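Long-range contact in UDP-glucose:anthocyanidin 3-O-glucosyltransferase (Clitoria ternatea, PDB 4REM), which belongs to the glycosyltransferases of the GT-B fold, built from two domains that each carry a parallel beta sheet: residues A[112-117]-A[134-139]. Residues are numbered along the deposited sequence; the frame is centred on the assembly and turned at random.
Sequences IADAFV and FWPNVS. With DLM (3,5,7-trihydroxy-2-(3,4,5-trihydroxyphenyl)chromenium), chain B.
A113 and F134 meet backbone to backbone at the ends of two parallel strands: F134 N donates to A113 O, and one step on A115 N returns the bond to F134 O (3.0 Å). Both are moderately bent, with N-H...O angles close to 150°. They flank D114, the bridge partner of F134; the first chain leaves the sheet after D114, the second after W135.

D114 then starts a type I turn. With CG anti to the backbone N (chi1 -173°), its carboxylate lies where OD2 can accept from F116 N at 2.9 Å through the anti lone pair, forming an Asx turn. OD1 rests against CG of P136 and is hydrogen-bonded to H17. A water modelled over the centre of the F116 ring connects OD2 to OD1 of N137, though its distance to the carboxylate is doubtfully short.

The apolar and aromatic contacts gather round W135. The CB of A115 touches CE3 of W135 at the indole edge, 3.6 Å away and near the ring plane, while F116 turns its edge toward the six-membered ring in an offset edge-to-face pair (planes at 89°, centroids 6.0 Å apart). OD1 of N137 sits 3.4 Å above the centre of the W135 ring. NE1 of W135 bonds to V138 O, which lies in the indole plane; NE1 itself stands well above the V138 carbonyl plane, and the bond helps hold the ring's rotation.

F116 and N137 also reach the bound DLM: CE2 of F116 lies 3.7 Å from DLM C9, and ND2 of N137 touches the same carbon, so the two loops form part of its pocket wall. H17, whose NE2 is hydrogen-bonded to DLM, meets the F116 ring.

Strands 110-114 and 131-135 lie side by side in the Rossmann-like parallel sheet, flanked by strands 6-10 and 208-211; helix 119-127 makes the beta-alpha-beta crossover, while F134 packs on helix 18-31.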
ATOM      1  N   ILE A 112      15.560  10.368   2.147  1.00 21.43           N
ATOM      2  CA  ILE A 112      14.616   9.365   1.672  1.00 19.86           C
ATOM      3  C   ILE A 112      13.224   9.894   1.945  1.00 19.40           C
ATOM      4  O   ILE A 112      12.903  10.245   3.079  1.00 19.14           O
ATOM      5  CB  ILE A 112      14.780   8.021   2.389  1.00 17.93           C
ATOM      6  CG1 ILE A 112      16.153   7.420   2.097  1.00 16.48           C
ATOM      7  CG2 ILE A 112      13.688   7.050   1.962  1.00 16.15           C
ATOM      8  CD1 ILE A 112      16.410   6.119   2.815  1.00 15.35           C
ATOM      9  N   ALA A 113      12.396   9.961   0.911  1.00 18.47           N
ATOM     10  CA  ALA A 113      11.057  10.504   1.075  1.00 18.83           C
ATOM     11  C   ALA A 113      10.025   9.678   0.331  1.00 19.37           C
ATOM     12  O   ALA A 113      10.317   9.103  -0.719  1.00 18.75           O
ATOM     13  CB  ALA A 113      11.012  11.947   0.609  1.00 18.23           C
ATOM     14  N   ASP A 114       8.819   9.617   0.889  1.00 20.22           N
ATOM     15  CA  ASP A 114       7.681   9.071   0.172  1.00 21.12           C
ATOM     16  C   ASP A 114       7.503   9.915  -1.083  1.00 22.61           C
ATOM     17  O   ASP A 114       7.617  11.139  -1.031  1.00 24.64           O
ATOM     18  CB  ASP A 114       6.428   9.144   1.043  1.00 21.77           C
ATOM     19  CG  ASP A 114       5.235   8.445   0.418  1.00 20.99           C
ATOM     20  OD1 ASP A 114       4.834   7.384   0.935  1.00 19.93           O
ATOM     21  OD2 ASP A 114       4.699   8.960  -0.585  1.00 20.19           O
ATOM     22  N   ALA A 115       7.238   9.266  -2.212  1.00 21.28           N
ATOM     23  CA  ALA A 115       7.169   9.957  -3.496  1.00 21.44           C
ATOM     24  C   ALA A 115       6.126  11.074  -3.523  1.00 21.71           C
ATOM     25  O   ALA A 115       6.217  11.992  -4.341  1.00 23.12           O
ATOM     26  CB  ALA A 115       6.917   8.962  -4.617  1.00 20.80           C
ATOM     27  N   PHE A 116       5.143  10.993  -2.631  1.00 20.93           N
ATOM     28  CA  PHE A 116       4.072  11.985  -2.575  1.00 21.42           C
ATOM     29  C   PHE A 116       4.544  13.316  -1.988  1.00 20.96           C
ATOM     30  O   PHE A 116       3.996  14.370  -2.304  1.00 22.65           O
ATOM     31  CB  PHE A 116       2.874  11.452  -1.779  1.00 23.39           C
ATOM     32  CG  PHE A 116       2.105  10.360  -2.478  1.00 24.54           C
ATOM     33  CD1 PHE A 116       2.431   9.968  -3.770  1.00 25.80           C
ATOM     34  CD2 PHE A 116       1.045   9.733  -1.841  1.00 24.11           C
ATOM     35  CE1 PHE A 116       1.720   8.961  -4.407  1.00 26.21           C
ATOM     36  CE2 PHE A 116       0.327   8.732  -2.473  1.00 24.68           C
ATOM     37  CZ  PHE A 116       0.665   8.344  -3.756  1.00 25.49           C
ATOM     38  N   VAL A 117       5.557  13.263  -1.129  1.00 19.38           N
ATOM     39  CA  VAL A 117       6.130  14.475  -0.549  1.00 18.40           C
ATOM     40  C   VAL A 117       7.095  15.112  -1.548  1.00 18.90           C
ATOM     41  O   VAL A 117       8.310  15.112  -1.350  1.00 16.39           O
ATOM     42  CB  VAL A 117       6.848  14.174   0.785  1.00 17.74           C
ATOM     43  CG1 VAL A 117       7.161  15.459   1.536  1.00 17.86           C
ATOM     44  CG2 VAL A 117       5.982  13.275   1.646  1.00 17.62           C
ATOM     45  N   PHE A 134      10.469   6.907  -2.220  1.00 21.20           N
ATOM     46  CA  PHE A 134       9.958   5.624  -1.751  1.00 21.53           C
ATOM     47  C   PHE A 134       8.541   5.405  -2.273  1.00 22.55           C
ATOM     48  O   PHE A 134       7.709   6.312  -2.219  1.00 20.79           O
ATOM     49  CB  PHE A 134       9.983   5.566  -0.222  1.00 21.37           C
ATOM     50  CG  PHE A 134       9.408   4.301   0.348  1.00 19.46           C
ATOM     51  CD1 PHE A 134      10.054   3.086   0.170  1.00 18.68           C
ATOM     52  CD2 PHE A 134       8.228   4.328   1.075  1.00 17.51           C
ATOM     53  CE1 PHE A 134       9.529   1.919   0.699  1.00 18.59           C
ATOM     54  CE2 PHE A 134       7.698   3.165   1.608  1.00 17.55           C
ATOM     55  CZ  PHE A 134       8.349   1.959   1.418  1.00 18.33           C
ATOM     56  N   TRP A 135       8.274   4.201  -2.773  1.00 24.53           N
ATOM     57  CA  TRP A 135       6.993   3.901  -3.408  1.00 23.97           C
ATOM     58  C   TRP A 135       6.293   2.690  -2.789  1.00 24.25           C
ATOM     59  O   TRP A 135       6.550   1.548  -3.178  1.00 23.50           O
ATOM     60  CB  TRP A 135       7.199   3.679  -4.905  1.00 23.25           C
ATOM     61  CG  TRP A 135       5.932   3.625  -5.685  1.00 25.13           C
ATOM     62  CD1 TRP A 135       5.269   2.506  -6.096  1.00 25.29           C
ATOM     63  CD2 TRP A 135       5.166   4.736  -6.153  1.00 26.26           C
ATOM     64  NE1 TRP A 135       4.140   2.852  -6.791  1.00 26.62           N
ATOM     65  CE2 TRP A 135       4.055   4.226  -6.844  1.00 26.79           C
ATOM     66  CE3 TRP A 135       5.314   6.126  -6.062  1.00 25.80           C
ATOM     67  CZ2 TRP A 135       3.094   5.045  -7.438  1.00 26.14           C
ATOM     68  CZ3 TRP A 135       4.363   6.939  -6.649  1.00 25.29           C
ATOM     69  CH2 TRP A 135       3.268   6.399  -7.326  1.00 24.72           C
ATOM     70  N   PRO A 136       5.398   2.944  -1.819  1.00 23.92           N
ATOM     71  CA  PRO A 136       4.645   1.897  -1.124  1.00 24.76           C
ATOM     72  C   PRO A 136       3.293   1.615  -1.779  1.00 24.78           C
ATOM     73  O   PRO A 136       2.495   0.858  -1.228  1.00 23.99           O
ATOM     74  CB  PRO A 136       4.420   2.516   0.253  1.00 23.79           C
ATOM     75  CG  PRO A 136       4.253   3.974  -0.046  1.00 22.35           C
ATOM     76  CD  PRO A 136       5.167   4.270  -1.215  1.00 22.19           C
ATOM     77  N   ASN A 137       3.039   2.220  -2.935  1.00 25.61           N
ATOM     78  CA  ASN A 137       1.771   2.031  -3.625  1.00 26.73           C
ATOM     79  C   ASN A 137       1.834   0.839  -4.575  1.00 26.60           C
ATOM     80  O   ASN A 137       2.808   0.086  -4.559  1.00 27.16           O
ATOM     81  CB  ASN A 137       1.397   3.299  -4.388  1.00 27.74           C
ATOM     82  CG  ASN A 137       1.569   4.553  -3.549  1.00 28.55           C
ATOM     83  OD1 ASN A 137       2.363   5.434  -3.883  1.00 28.99           O
ATOM     84  ND2 ASN A 137       0.828   4.637  -2.452  1.00 28.07           N
ATOM     85  N   VAL A 138       0.797   0.658  -5.390  1.00 26.36           N
ATOM     86  CA  VAL A 138       0.823  -0.373  -6.426  1.00 26.64           C
ATOM     87  C   VAL A 138       1.964  -0.056  -7.390  1.00 26.45           C
ATOM     88  O   VAL A 138       2.003   1.024  -7.975  1.00 25.66           O
ATOM     89  CB  VAL A 138      -0.516  -0.456  -7.197  1.00 27.16           C
ATOM     90  CG1 VAL A 138      -0.429  -1.483  -8.316  1.00 26.95           C
ATOM     91  CG2 VAL A 138      -1.648  -0.812  -6.252  1.00 26.85           C
ATOM     92  N   SER A 139       2.898  -0.992  -7.530  1.00 26.97           N
ATOM     93  CA  SER A 139       4.104  -0.770  -8.324  1.00 29.36           C
ATOM     94  C   SER A 139       3.801  -0.472  -9.789  1.00 29.80           C
ATOM     95  O   SER A 139       4.352   0.465 -10.368  1.00 31.62           O
ATOM     96  CB  SER A 139       5.041  -1.974  -8.216  1.00 32.16           C
ATOM     97  OG  SER A 139       4.369  -3.173  -8.553  1.00 35.17           O
TER
HETATM   98  O12 DLM B1001      -4.502   7.883  -2.796  1.00 38.20           O
HETATM   99  C11 DLM B1001      -3.947   7.429  -1.625  1.00 38.76           C
HETATM  100  C14 DLM B1001      -4.576   7.918  -0.360  1.00 38.13           C
HETATM  101  C15 DLM B1001      -4.008   7.701   0.897  1.00 38.13           C
HETATM  102  C1  DLM B1001      -2.957   6.699  -6.547  1.00 38.78           C
HETATM  103  C2  DLM B1001      -2.327   6.185  -5.418  1.00 38.55           C
HETATM  104  O21 DLM B1001      -4.041   7.940   3.279  1.00 38.41           O
HETATM  105  O22 DLM B1001      -7.626   9.805   0.450  1.00 38.55           O
HETATM  106  C3  DLM B1001      -2.837   6.576  -4.075  1.00 38.56           C
HETATM  107  C18 DLM B1001      -6.456   9.124   0.612  1.00 39.57           C
HETATM  108  C19 DLM B1001      -5.774   8.618  -0.489  1.00 38.50           C
HETATM  109  C17 DLM B1001      -5.888   8.916   1.965  1.00 39.40           C
HETATM  110  O24 DLM B1001      -6.522   9.395   3.072  1.00 39.33           O
HETATM  111  C16 DLM B1001      -4.612   8.166   2.064  1.00 38.48           C
HETATM  112  C10 DLM B1001      -2.773   6.496  -1.674  1.00 38.03           C
HETATM  113  O27 DLM B1001      -2.182   6.009  -0.547  1.00 36.80           O
HETATM  114  C9  DLM B1001      -2.259   6.102  -2.905  1.00 38.74           C
HETATM  115  C4  DLM B1001      -3.995   7.498  -4.008  1.00 38.04           C
HETATM  116  C5  DLM B1001      -4.552   7.959  -5.194  1.00 38.33           C
HETATM  117  C6  DLM B1001      -4.045   7.567  -6.435  1.00 39.17           C
HETATM  118  O29 DLM B1001      -4.628   8.047  -7.570  1.00 40.16           O
HETATM  119  O30 DLM B1001      -1.266   5.342  -5.542  1.00 37.94           O
HETATM  120  O   HOH W   1       3.750   7.409  -2.196  1.00 20.25           O